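Nitrogenase molybdenum-iron protein beta chain (Clostridium pasteurianum, PDB 4WES) forms, with the alpha chain, the molybdenum-iron component of nitrogenase, which reduces dinitrogen to ammonia, and shares with that chain the binding of an [8Fe-7S] cluster. Local coordinates at residues D114-I119 and V134-T139; H36-H41 and P97-V102; G297-L302 and K428-L433; R265-V270 and P423-K428. One frame throughout, in Å; residues are numbered along the deposited sequence.

The four contacts fall into two pairs on opposite sides of the chain's centre. Interactions 1 and 2, with centres 13 Å apart, build on neighbouring strands of one parallel sheet: Ile135 O lies 2.8 Å from Val102 N, a probable hydrogen bond, and Leu115 packs on Val102. The side chains of Leu115 and Val102 stand about 13 and 12 Å from the Fe(8)-S(7) cluster, so neither contact touches it. Interactions 3 and 4, 10 Å apart between centres, share Lys428 and use helix 426-448; Leu299 touches Val270 and Tyr427. Interaction 3 holds Asp301, a ligand of an iron(II) ion about 7 Å from the Leu302 side chain. Interactions 1 and 3 are 44 Å apart between centres.

Interaction 1. Residues D114-I119 and V134-T139; sequences DLPTYI and VIHTNT
Leu115 to Ile119, the first turn of a helix, run antiparallel to strand residues Val134 to His136, with 175° between the two directions and 9.4 Å between the axes at closest approach. The imidazole of His136 lies between them, touched by Leu115, Pro116 and Ile119. Leu115 lays its CB over one face of the ring, 3.8 Å from the centroid, a CH-pi contact. Pro116 approaches the same ring obliquely, its CG 3.8 Å from His136 CE1. A first torsion of 90° places His136 CG between the backbone N and the carbonyl carbon, which swings the ring toward the helix. Its ND1 is hydrogen-bonded to Tyr160 OH of helix 146-161, whereas the bond from NE2 to Asn138 OD1 is weak. One turn on, Ile119 CD1 reaches both Val134 CG1 and His136 CB, each at 4.0 Å, extending the apolar seam along the strand.

At the helix start a cap and a water engage the backbone N-H groups of Leu115 and Thr117. Asp114 is the N-cap: its OD1 accepts from Thr117 N at 3.3 Å, met from above the carboxylate plane. A water accepts from Leu115 N and from Asn138 ND2, at 3.0 Å in each case, and so links the helix start to the loop after the strand. The strand also pairs with strand 99-104, from which the chain passes through helices 106-111 and 115-125 to reach it. That order, parallel strand, helices, neighbouring parallel strand, is the beta-alpha-beta crossover of an open alpha/beta sheet, with strand 133-136 outermost within this chain.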
loop_
_atom_site.group_PDB
_atom_site.type_symbol
_atom_site.label_atom_id
_atom_site.label_comp_id
_atom_site.label_asym_id
_atom_site.label_seq_id
_atom_site.Cartn_x
_atom_site.Cartn_y
_atom_site.Cartn_z
ATOM N N ASP B 114 12.418 -20.027 42.616
ATOM C CA ASP B 114 12.424 -21.443 42.302
ATOM C C ASP B 114 11.005 -21.906 41.907
ATOM O O ASP B 114 10.244 -22.421 42.714
ATOM C CB ASP B 114 12.920 -22.182 43.548
ATOM C CG ASP B 114 13.006 -23.675 43.376
ATOM O OD1 ASP B 114 12.721 -24.243 42.311
ATOM O OD2 ASP B 114 13.415 -24.294 44.373
ATOM N N LEU B 115 10.670 -21.729 40.628
ATOM C CA LEU B 115 9.327 -22.044 40.130
ATOM C C LEU B 115 8.944 -23.520 40.337
ATOM O O LEU B 115 7.829 -23.838 40.723
ATOM C CB LEU B 115 9.195 -21.656 38.656
ATOM C CG LEU B 115 8.857 -20.177 38.387
ATOM C CD1 LEU B 115 7.432 -19.881 38.828
ATOM C CD2 LEU B 115 9.830 -19.191 39.027
ATOM N N PRO B 116 9.873 -24.450 40.051
ATOM C CA PRO B 116 9.498 -25.849 40.284
ATOM C C PRO B 116 9.052 -26.124 41.717
ATOM O O PRO B 116 8.068 -26.819 41.924
ATOM C CB PRO B 116 10.777 -26.594 39.970
ATOM C CG PRO B 116 11.467 -25.741 38.965
ATOM C CD PRO B 116 11.188 -24.326 39.395
ATOM N N THR B 117 9.723 -25.537 42.693
ATOM C CA THR B 117 9.321 -25.688 44.065
ATOM C C THR B 117 7.967 -25.040 44.340
ATOM O O THR B 117 7.090 -25.666 44.990
ATOM C CB THR B 117 10.394 -25.148 45.026
ATOM O OG1 THR B 117 11.571 -25.956 44.908
ATOM C CG2 THR B 117 9.904 -25.155 46.485
ATOM N N TYR B 118 7.739 -23.812 43.868
ATOM C CA TYR B 118 6.453 -23.202 44.112
ATOM C C TYR B 118 5.312 -24.041 43.512
ATOM O O TYR B 118 4.236 -24.185 44.111
ATOM C CB TYR B 118 6.406 -21.771 43.561
ATOM C CG TYR B 118 7.460 -20.809 44.083
ATOM C CD1 TYR B 118 8.102 -21.012 45.301
ATOM C CD2 TYR B 118 7.781 -19.671 43.358
ATOM C CE1 TYR B 118 9.064 -20.116 45.762
ATOM C CE2 TYR B 118 8.729 -18.780 43.808
ATOM C CZ TYR B 118 9.380 -18.998 44.997
ATOM O OH TYR B 118 10.319 -18.065 45.415
ATOM N N ILE B 119 5.536 -24.564 42.308
ATOM C CA ILE B 119 4.484 -25.275 41.620
ATOM C C ILE B 119 4.173 -26.603 42.343
ATOM O O ILE B 119 3.012 -27.027 42.491
ATOM C CB ILE B 119 4.858 -25.483 40.130
ATOM C CG1 ILE B 119 4.783 -24.143 39.414
ATOM C CG2 ILE B 119 3.893 -26.461 39.474
ATOM C CD1 ILE B 119 5.311 -24.158 37.996
ATOM N N VAL B 134 -0.521 -26.145 35.616
ATOM C CA VAL B 134 0.400 -24.985 35.710
ATOM C C VAL B 134 1.749 -25.420 35.179
ATOM O O VAL B 134 2.324 -26.399 35.650
ATOM C CB VAL B 134 0.559 -24.495 37.169
ATOM C CG1 VAL B 134 1.525 -23.305 37.211
ATOM C CG2 VAL B 134 -0.785 -24.121 37.785
ATOM N N ILE B 135 2.217 -24.713 34.154
ATOM C CA ILE B 135 3.513 -24.962 33.577
ATOM C C ILE B 135 4.363 -23.695 33.665
ATOM O O ILE B 135 3.847 -22.619 33.959
ATOM C CB ILE B 135 3.399 -25.444 32.110
ATOM C CG1 ILE B 135 2.968 -24.360 31.135
ATOM C CG2 ILE B 135 2.457 -26.646 32.029
ATOM C CD1 ILE B 135 3.162 -24.747 29.699
ATOM N N HIS B 136 5.658 -23.818 33.418
ATOM C CA HIS B 136 6.517 -22.628 33.463
ATOM C C HIS B 136 7.699 -22.741 32.524
ATOM O O HIS B 136 8.105 -23.840 32.115
ATOM C CB HIS B 136 7.057 -22.341 34.880
ATOM C CG HIS B 136 8.358 -23.006 35.187
ATOM N ND1 HIS B 136 8.485 -24.347 35.511
ATOM C CD2 HIS B 136 9.601 -22.493 35.204
ATOM C CE1 HIS B 136 9.760 -24.624 35.713
ATOM N NE2 HIS B 136 10.459 -23.517 35.526
ATOM N N THR B 137 8.258 -21.570 32.208
ATOM C CA THR B 137 9.601 -21.438 31.693
ATOM C C THR B 137 10.309 -20.311 32.446
ATOM O O THR B 137 9.695 -19.634 33.250
ATOM C CB THR B 137 9.640 -21.208 30.175
ATOM O OG1 THR B 137 10.987 -21.271 29.722
ATOM C CG2 THR B 137 9.032 -19.904 29.799
ATOM N N ASN B 138 11.613 -20.187 32.211
ATOM C CA ASN B 138 12.435 -19.117 32.788
ATOM C C ASN B 138 12.901 -18.211 31.669
ATOM O O ASN B 138 13.499 -18.682 30.684
ATOM C CB ASN B 138 13.649 -19.706 33.531
ATOM C CG ASN B 138 13.235 -20.542 34.715
ATOM O OD1 ASN B 138 13.001 -21.768 34.594
ATOM N ND2 ASN B 138 13.093 -19.903 35.866
ATOM N N THR B 139 12.616 -16.929 31.804
ATOM C CA THR B 139 12.805 -15.937 30.736
ATOM C C THR B 139 13.524 -14.680 31.235
ATOM O O THR B 139 12.961 -13.591 31.249
ATOM C CB THR B 139 11.446 -15.603 30.094
ATOM O OG1 THR B 139 10.473 -15.303 31.097
ATOM C CG2 THR B 139 10.942 -16.763 29.269
HETATM O O HOH W 1 12.730 -21.153 38.575
#

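Interaction 2. Residues H36-H41 and P97-V102; sequences HNCLPH and PDIIAV
Cys38 to His41 pair in parallel with Ile99 to Val102, the two strands inclined by 26°, and this ladder is the tightly packed part. Leu39 is gripped twice by the neighbouring strand: its N donates to Ile99 O at 3.0 Å nearly along the C=O axis, and its O accepts from Ala101 N. His41 N donates to Ala101 O at 2.9 Å, from above that carbonyl plane. On one face Cys38 SG, anti to its backbone N (chi1 178°), rests on Ala101 CB at 3.5 Å, while Cys38 CB meets Ile99 CG2; Ala32 of helix 24-33 covers this side. On the other, Leu39 CB abuts Pro97 CB, and His41 CB touches Ile100 CG2 at 3.7 Å. Hydrogen bonds hold the His41 ring, ND1 with Ser67 OG and NE2 with Ser69 OG.

Before the strands the ladder gives way to a partly exposed polar end with little apolar packing. Asn37 O takes Asp98 N at 2.8 Å and, weakly, Ile99 N. The Asn37 and Asp98 side chains lie alongside each other, planes 76° apart; ND2 reaches Asp98 OD2 at 3.0 Å, the acceptor lying in the amide plane but the donor standing above the carboxylate. Asp98 OD1 forms a salt bridge with Lys132. With an amide on one oxygen and a lysine on the other, the carboxylate is probably kept ionised, while the buried ladder relies on uncharged backbone bonds.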
loop_
_atom_site.group_PDB
_atom_site.type_symbol
_atom_site.label_atom_id
_atom_site.label_comp_id
_atom_site.label_asym_id
_atom_site.label_seq_id
_atom_site.Cartn_x
_atom_site.Cartn_y
_atom_site.Cartn_z
ATOM N N HIS B 36 -4.621 -23.248 23.576
ATOM C CA HIS B 36 -6.024 -22.994 23.812
ATOM C C HIS B 36 -6.343 -22.983 25.321
ATOM O O HIS B 36 -5.866 -23.853 26.080
ATOM C CB HIS B 36 -6.849 -24.078 23.112
ATOM C CG HIS B 36 -8.315 -23.867 23.173
ATOM N ND1 HIS B 36 -8.942 -22.805 22.564
ATOM C CD2 HIS B 36 -9.301 -24.599 23.746
ATOM C CE1 HIS B 36 -10.245 -22.870 22.777
ATOM N NE2 HIS B 36 -10.486 -23.957 23.486
ATOM N N ASN B 37 -7.163 -22.019 25.749
ATOM C CA ASN B 37 -7.633 -21.931 27.129
ATOM C C ASN B 37 -6.484 -21.750 28.110
ATOM O O ASN B 37 -6.535 -22.190 29.247
ATOM C CB ASN B 37 -8.542 -23.114 27.515
ATOM C CG ASN B 37 -9.854 -23.084 26.808
ATOM O OD1 ASN B 37 -10.161 -22.140 26.064
ATOM N ND2 ASN B 37 -10.650 -24.148 27.030
ATOM N N CYS B 38 -5.452 -21.042 27.657
ATOM C CA CYS B 38 -4.292 -20.716 28.482
ATOM C C CYS B 38 -4.291 -19.259 28.901
ATOM O O CYS B 38 -4.463 -18.360 28.069
ATOM C CB CYS B 38 -3.026 -20.989 27.686
ATOM S SG CYS B 38 -1.495 -20.595 28.516
ATOM N N LEU B 39 -4.075 -19.015 30.196
ATOM C CA LEU B 39 -3.766 -17.677 30.646
ATOM C C LEU B 39 -2.243 -17.577 30.884
ATOM O O LEU B 39 -1.705 -18.248 31.767
ATOM C CB LEU B 39 -4.517 -17.304 31.934
ATOM C CG LEU B 39 -4.400 -15.855 32.363
ATOM C CD1 LEU B 39 -4.970 -14.923 31.319
ATOM C CD2 LEU B 39 -5.035 -15.653 33.717
ATOM N N PRO B 40 -1.549 -16.734 30.123
ATOM C CA PRO B 40 -0.146 -16.450 30.434
ATOM C C PRO B 40 -0.037 -15.756 31.789
ATOM O O PRO B 40 -0.905 -14.935 32.137
ATOM C CB PRO B 40 0.299 -15.492 29.319
ATOM C CG PRO B 40 -0.744 -15.637 28.240
ATOM C CD PRO B 40 -2.022 -15.941 28.970
ATOM N N HIS B 41 1.038 -16.062 32.529
ATOM C CA HIS B 41 1.288 -15.459 33.826
ATOM C C HIS B 41 2.697 -14.952 33.912
ATOM O O HIS B 41 3.655 -15.693 33.683
ATOM C CB HIS B 41 1.068 -16.463 34.958
ATOM C CG HIS B 41 1.221 -15.857 36.304
ATOM N ND1 HIS B 41 0.244 -15.084 36.883
ATOM C CD2 HIS B 41 2.297 -15.812 37.133
ATOM C CE1 HIS B 41 0.700 -14.627 38.030
ATOM N NE2 HIS B 41 1.934 -15.057 38.212
ATOM N N PRO B 97 -8.866 -20.561 33.544
ATOM C CA PRO B 97 -8.175 -21.142 32.404
ATOM C C PRO B 97 -8.058 -22.658 32.605
ATOM O O PRO B 97 -8.201 -23.146 33.733
ATOM C CB PRO B 97 -6.798 -20.472 32.469
ATOM C CG PRO B 97 -6.591 -20.266 33.928
ATOM C CD PRO B 97 -7.941 -19.894 34.476
ATOM N N ASP B 98 -7.732 -23.382 31.533
ATOM C CA ASP B 98 -7.401 -24.813 31.664
ATOM C C ASP B 98 -5.923 -25.003 32.041
ATOM O O ASP B 98 -5.545 -26.025 32.621
ATOM C CB ASP B 98 -7.737 -25.569 30.386
ATOM C CG ASP B 98 -9.224 -25.697 30.158
ATOM O OD1 ASP B 98 -10.013 -25.440 31.086
ATOM O OD2 ASP B 98 -9.595 -26.056 29.029
ATOM N N ILE B 99 -5.090 -24.018 31.667
ATOM C CA ILE B 99 -3.659 -24.071 31.891
ATOM C C ILE B 99 -3.151 -22.659 32.142
ATOM O O ILE B 99 -3.532 -21.726 31.449
ATOM C CB ILE B 99 -2.931 -24.768 30.719
ATOM C CG1 ILE B 99 -1.434 -24.850 30.971
ATOM C CG2 ILE B 99 -3.244 -24.129 29.370
ATOM C CD1 ILE B 99 -0.707 -25.766 30.001
ATOM N N ILE B 100 -2.311 -22.529 33.170
ATOM C CA ILE B 100 -1.569 -21.302 33.438
ATOM C C ILE B 100 -0.146 -21.527 32.945
ATOM O O ILE B 100 0.499 -22.480 33.357
ATOM C CB ILE B 100 -1.584 -20.952 34.936
ATOM C CG1 ILE B 100 -3.018 -20.754 35.444
ATOM C CG2 ILE B 100 -0.729 -19.720 35.191
ATOM C CD1 ILE B 100 -3.108 -20.533 36.930
ATOM N N ALA B 101 0.331 -20.648 32.052
ATOM C CA ALA B 101 1.680 -20.784 31.528
ATOM C C ALA B 101 2.522 -19.633 32.076
ATOM O O ALA B 101 2.394 -18.494 31.656
ATOM C CB ALA B 101 1.684 -20.757 30.022
ATOM N N VAL B 102 3.364 -19.968 33.043
ATOM C CA VAL B 102 4.167 -18.983 33.774
ATOM C C VAL B 102 5.482 -18.705 33.046
ATOM O O VAL B 102 6.177 -19.631 32.615
ATOM C CB VAL B 102 4.491 -19.528 35.185
ATOM C CG1 VAL B 102 5.337 -18.511 35.943
ATOM C CG2 VAL B 102 3.201 -19.827 35.943
#

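Interaction 3. Residues G297-L302 and K428-L433; sequences GQLIDL and KGAIRL
Ile431 lies against the flank of the helix that carries Leu299, and its three outer carbons take separate positions. Its first torsion (-73°) leaves CG1 beside the backbone N and anti to the carbonyl carbon, so that CG1 presses on Leu299 CA at 3.8 Å and on Leu299 CB. From there CD1 extends toward Gln298 CB, 4.1 Å away. CG2, the other branch, turns to Leu302 CD2 at 3.9 Å, where the two side chains meet at a slant. Leu302 CD2 also rests on the backbone, 3.7 Å from Ile431 O.

Leu299 answers with its fork. With CG anti to the backbone N (172°), both methyls close on Ala430 CB from one side, CD2 at 3.6 Å and CD1 at 3.7 Å. Helices 290-305 and 426-448 run in nearly the same direction here, their segments crossing at only 19° with axes 9.2 Å apart at closest approach, a nearly parallel helix pair whose side-chain contacts are apolar, set beside the interface with the second beta subunit. Tyr421 of that subunit packs on Ile431 and its Gly418 on Leu302, while the amide of Gln298 donates through NE2 to its Asp209 O. On another side of helix 290-305, Asp301 OD2 binds an iron(II) ion together with Asp305 and with Lys61 O and Glu62 of the second subunit; Asp301 OD1 takes a salt bridge from Lys473 of the alpha chain.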
loop_
_atom_site.group_PDB
_atom_site.type_symbol
_atom_site.label_atom_id
_atom_site.label_comp_id
_atom_site.label_asym_id
_atom_site.label_seq_id
_atom_site.Cartn_x
_atom_site.Cartn_y
_atom_site.Cartn_z
ATOM N N GLY B 297 4.343 -20.834 -9.294
ATOM C CA GLY B 297 4.500 -20.286 -10.615
ATOM C C GLY B 297 3.960 -18.886 -10.792
ATOM O O GLY B 297 4.461 -18.133 -11.624
ATOM N N GLN B 298 2.924 -18.528 -10.028
ATOM C CA GLN B 298 2.459 -17.147 -10.006
ATOM C C GLN B 298 3.510 -16.243 -9.342
ATOM O O GLN B 298 3.720 -15.108 -9.789
ATOM C CB GLN B 298 1.131 -17.028 -9.258
ATOM C CG GLN B 298 -0.043 -17.653 -10.016
ATOM C CD GLN B 298 -1.268 -17.750 -9.141
ATOM O OE1 GLN B 298 -1.183 -18.129 -7.959
ATOM N NE2 GLN B 298 -2.398 -17.409 -9.691
ATOM N N LEU B 299 4.129 -16.714 -8.271
ATOM C CA LEU B 299 5.216 -15.934 -7.671
ATOM C C LEU B 299 6.348 -15.722 -8.670
ATOM O O LEU B 299 6.817 -14.582 -8.834
ATOM C CB LEU B 299 5.757 -16.692 -6.448
ATOM C CG LEU B 299 7.016 -16.077 -5.840
ATOM C CD1 LEU B 299 6.842 -14.627 -5.407
ATOM C CD2 LEU B 299 7.536 -16.954 -4.711
ATOM N N ILE B 300 6.772 -16.752 -9.374
ATOM C CA ILE B 300 7.817 -16.583 -10.381
ATOM C C ILE B 300 7.359 -15.612 -11.451
ATOM O O ILE B 300 8.119 -14.741 -11.897
ATOM C CB ILE B 300 8.234 -17.960 -10.978
ATOM C CG1 ILE B 300 8.834 -18.878 -9.909
ATOM C CG2 ILE B 300 9.188 -17.767 -12.136
ATOM C CD1 ILE B 300 10.047 -18.337 -9.192
ATOM N N ASP B 301 6.108 -15.767 -11.903
ATOM C CA ASP B 301 5.552 -14.840 -12.888
ATOM C C ASP B 301 5.673 -13.401 -12.430
ATOM O O ASP B 301 6.012 -12.507 -13.220
ATOM C CB ASP B 301 4.087 -15.214 -13.184
ATOM C CG ASP B 301 3.564 -14.545 -14.433
ATOM O OD1 ASP B 301 3.863 -15.069 -15.524
ATOM O OD2 ASP B 301 2.863 -13.530 -14.305
ATOM N N LEU B 302 5.333 -13.146 -11.169
ATOM C CA LEU B 302 5.367 -11.792 -10.612
ATOM C C LEU B 302 6.798 -11.291 -10.484
ATOM O O LEU B 302 7.067 -10.125 -10.764
ATOM C CB LEU B 302 4.646 -11.805 -9.279
ATOM C CG LEU B 302 4.593 -10.480 -8.531
ATOM C CD1 LEU B 302 3.935 -9.389 -9.333
ATOM C CD2 LEU B 302 3.873 -10.663 -7.224
ATOM N N LYS B 428 2.227 -17.618 -1.292
ATOM C CA LYS B 428 1.204 -16.599 -1.128
ATOM C C LYS B 428 1.754 -15.337 -0.447
ATOM O O LYS B 428 1.506 -14.200 -0.864
ATOM C CB LYS B 428 0.062 -17.182 -0.293
ATOM C CG LYS B 428 -1.104 -16.271 0.019
ATOM C CD LYS B 428 -2.274 -16.879 0.808
ATOM C CE LYS B 428 -3.265 -15.753 1.135
ATOM N NZ LYS B 428 -4.321 -16.092 2.138
ATOM N N GLY B 429 2.494 -15.540 0.632
ATOM C CA GLY B 429 3.089 -14.431 1.354
ATOM C C GLY B 429 4.161 -13.735 0.541
ATOM O O GLY B 429 4.303 -12.503 0.586
ATOM N N ALA B 430 4.920 -14.495 -0.245
ATOM C CA ALA B 430 5.938 -13.914 -1.105
ATOM C C ALA B 430 5.319 -13.008 -2.163
ATOM O O ALA B 430 5.863 -11.940 -2.459
ATOM C CB ALA B 430 6.753 -15.020 -1.766
ATOM N N ILE B 431 4.189 -13.430 -2.731
ATOM C CA ILE B 431 3.472 -12.610 -3.697
ATOM C C ILE B 431 3.078 -11.285 -3.048
ATOM O O ILE B 431 3.246 -10.206 -3.629
ATOM C CB ILE B 431 2.248 -13.389 -4.241
ATOM C CG1 ILE B 431 2.736 -14.485 -5.188
ATOM C CG2 ILE B 431 1.233 -12.463 -4.913
ATOM C CD1 ILE B 431 1.639 -15.531 -5.520
ATOM N N ARG B 432 2.524 -11.346 -1.839
ATOM C CA ARG B 432 2.130 -10.132 -1.134
ATOM C C ARG B 432 3.313 -9.221 -0.889
ATOM O O ARG B 432 3.212 -7.986 -1.051
ATOM C CB ARG B 432 1.457 -10.483 0.185
ATOM C CG ARG B 432 0.089 -11.151 0.039
ATOM C CD ARG B 432 -1.045 -10.153 -0.214
ATOM N NE ARG B 432 -1.115 -9.076 0.776
ATOM C CZ ARG B 432 -1.948 -8.034 0.719
ATOM N NH1 ARG B 432 -2.819 -7.897 -0.279
ATOM N NH2 ARG B 432 -1.908 -7.116 1.672
ATOM N N LEU B 433 4.464 -9.784 -0.526
ATOM C CA LEU B 433 5.680 -8.991 -0.316
ATOM C C LEU B 433 6.139 -8.301 -1.592
ATOM O O LEU B 433 6.525 -7.119 -1.560
ATOM C CB LEU B 433 6.808 -9.855 0.249
ATOM C CG LEU B 433 6.708 -10.203 1.723
ATOM C CD1 LEU B 433 7.728 -11.276 2.063
ATOM C CD2 LEU B 433 6.859 -8.970 2.615
#

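Interaction 4. Residues R265-V270 and P423-K428; sequences RTPIGV and PKVGYK
Ile268 reaches Lys424 because its chain stays extended past CG1 (chi2 171°), which carries CD1 to within 3.7 Å of Lys424 CD. Lys424 meets it with CG set between its own backbone N and carbonyl carbon (chi1 67°), and a bend farther along at chi3 leads the ammonium to a salt bridge with Glu323; Phe409 adds a cation-pi contact. Ile268 also sends CG1 to Val425 CG1, at 4.1 Å, the two side chains crossing at about a right angle. Pro267 and Val425 instead lie side by side, pointing the same way, with Pro267 CG 4.2 Å from Val425 CB.

The backbone provides the direct polar link. Pro267 is the centre of an inverse gamma turn, closed by Ile268 N to Thr266 O at 2.8 Å, and its own carbonyl accepts from Gly426 N at 2.8 Å with an N-H...O angle of 159°. The same oxygen lies close to Val425, 3.1 Å from its CA. Thus the loop between strand 261-264 and helix 270-284 is tied to the chain leading into helix 426-448, two parts of the chain more than 150 residues apart. Gly269 is the N-cap of helix 270-284. A water accepts from Gly269 N at 2.9 Å and donates to Lys424 O and Gly426 O, satisfying three backbone groups at the junction. Asp183 OD2 takes the amides of Lys424 and Val425 from outside, and Tyr427 OH is hydrogen-bonded to Asp274 of helix 270-284.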
loop_
_atom_site.group_PDB
_atom_site.type_symbol
_atom_site.label_atom_id
_atom_site.label_comp_id
_atom_site.label_asym_id
_atom_site.label_seq_id
_atom_site.Cartn_x
_atom_site.Cartn_y
_atom_site.Cartn_z
ATOM N N ARG B 265 14.609 -23.016 7.438
ATOM C CA ARG B 265 14.415 -21.582 7.496
ATOM C C ARG B 265 12.923 -21.245 7.578
ATOM O O ARG B 265 12.063 -21.967 7.047
ATOM C CB ARG B 265 14.957 -20.976 6.242
ATOM C CG ARG B 265 16.415 -20.806 6.285
ATOM C CD ARG B 265 16.889 -19.974 5.086
ATOM N NE ARG B 265 18.277 -19.823 5.294
ATOM C CZ ARG B 265 19.146 -19.448 4.404
ATOM N NH1 ARG B 265 18.774 -19.219 3.160
ATOM N NH2 ARG B 265 20.404 -19.343 4.760
ATOM N N THR B 266 12.635 -20.125 8.222
ATOM C CA THR B 266 11.296 -19.567 8.080
ATOM C C THR B 266 10.964 -19.498 6.596
ATOM O O THR B 266 11.779 -18.976 5.839
ATOM C CB THR B 266 11.254 -18.164 8.692
ATOM O OG1 THR B 266 11.691 -18.218 10.055
ATOM C CG2 THR B 266 9.880 -17.585 8.617
ATOM N N PRO B 267 9.779 -19.991 6.180
ATOM C CA PRO B 267 9.577 -20.130 4.734
ATOM C C PRO B 267 9.114 -18.811 4.111
ATOM O O PRO B 267 7.916 -18.613 3.875
ATOM C CB PRO B 267 8.522 -21.269 4.624
ATOM C CG PRO B 267 7.809 -21.219 5.933
ATOM C CD PRO B 267 8.883 -20.878 6.947
ATOM N N ILE B 268 10.075 -17.922 3.863
ATOM C CA ILE B 268 9.866 -16.654 3.161
ATOM C C ILE B 268 10.654 -16.692 1.881
ATOM O O ILE B 268 11.869 -16.930 1.902
ATOM C CB ILE B 268 10.274 -15.446 4.036
ATOM C CG1 ILE B 268 9.439 -15.382 5.315
ATOM C CG2 ILE B 268 10.160 -14.151 3.229
ATOM C CD1 ILE B 268 9.928 -14.365 6.320
ATOM N N GLY B 269 9.981 -16.429 0.762
ATOM C CA GLY B 269 10.624 -16.397 -0.549
ATOM C C GLY B 269 10.631 -17.722 -1.270
ATOM O O GLY B 269 9.948 -18.676 -0.871
ATOM N N VAL B 270 11.441 -17.790 -2.328
ATOM C CA VAL B 270 11.406 -18.949 -3.215
ATOM C C VAL B 270 12.097 -20.145 -2.584
ATOM O O VAL B 270 11.461 -21.174 -2.319
ATOM C CB VAL B 270 11.999 -18.630 -4.605
ATOM C CG1 VAL B 270 11.916 -19.857 -5.515
ATOM C CG2 VAL B 270 11.323 -17.430 -5.257
ATOM N N PRO B 423 -0.255 -13.056 5.361
ATOM C CA PRO B 423 0.946 -13.810 5.623
ATOM C C PRO B 423 2.132 -13.205 4.886
ATOM O O PRO B 423 1.941 -12.571 3.833
ATOM C CB PRO B 423 0.628 -15.189 5.019
ATOM C CG PRO B 423 -0.301 -14.885 3.885
ATOM C CD PRO B 423 -1.145 -13.731 4.404
ATOM N N LYS B 424 3.337 -13.415 5.439
ATOM C CA LYS B 424 4.577 -13.198 4.743
ATOM C C LYS B 424 5.240 -14.472 4.277
ATOM O O LYS B 424 6.175 -14.399 3.487
ATOM C CB LYS B 424 5.578 -12.381 5.615
ATOM C CG LYS B 424 6.073 -13.152 6.870
ATOM C CD LYS B 424 7.071 -12.442 7.788
ATOM C CE LYS B 424 6.678 -12.510 9.275
ATOM N NZ LYS B 424 7.405 -11.474 10.069
ATOM N N VAL B 425 4.788 -15.615 4.797
ATOM C CA VAL B 425 5.369 -16.901 4.459
ATOM C C VAL B 425 4.674 -17.556 3.270
ATOM O O VAL B 425 3.553 -17.193 2.883
ATOM C CB VAL B 425 5.333 -17.860 5.668
ATOM C CG1 VAL B 425 6.144 -17.306 6.814
ATOM C CG2 VAL B 425 3.900 -18.216 6.089
ATOM N N GLY B 426 5.329 -18.565 2.727
ATOM C CA GLY B 426 4.788 -19.311 1.613
ATOM C C GLY B 426 4.862 -18.573 0.295
ATOM O O GLY B 426 5.331 -17.438 0.207
ATOM N N TYR B 427 4.414 -19.223 -0.778
ATOM C CA TYR B 427 4.339 -18.545 -2.061
ATOM C C TYR B 427 3.327 -17.414 -2.001
ATOM O O TYR B 427 3.572 -16.337 -2.576
ATOM C CB TYR B 427 4.016 -19.546 -3.180
ATOM C CG TYR B 427 4.960 -20.725 -3.198
ATOM C CD1 TYR B 427 6.325 -20.567 -3.415
ATOM C CD2 TYR B 427 4.500 -22.024 -3.014
ATOM C CE1 TYR B 427 7.210 -21.645 -3.421
ATOM C CE2 TYR B 427 5.359 -23.096 -3.015
ATOM C CZ TYR B 427 6.714 -22.915 -3.223
ATOM O OH TYR B 427 7.553 -23.996 -3.204
ATOM N N LYS B 428 2.227 -17.618 -1.292
ATOM C CA LYS B 428 1.204 -16.599 -1.128
ATOM C C LYS B 428 1.754 -15.337 -0.447
ATOM O O LYS B 428 1.506 -14.200 -0.864
ATOM C CB LYS B 428 0.062 -17.182 -0.293
ATOM C CG LYS B 428 -1.104 -16.271 0.019
ATOM C CD LYS B 428 -2.274 -16.879 0.808
ATOM C CE LYS B 428 -3.265 -15.753 1.135
ATOM N NZ LYS B 428 -4.321 -16.092 2.138
HETATM O O HOH W 2 7.256 -15.886 1.424
#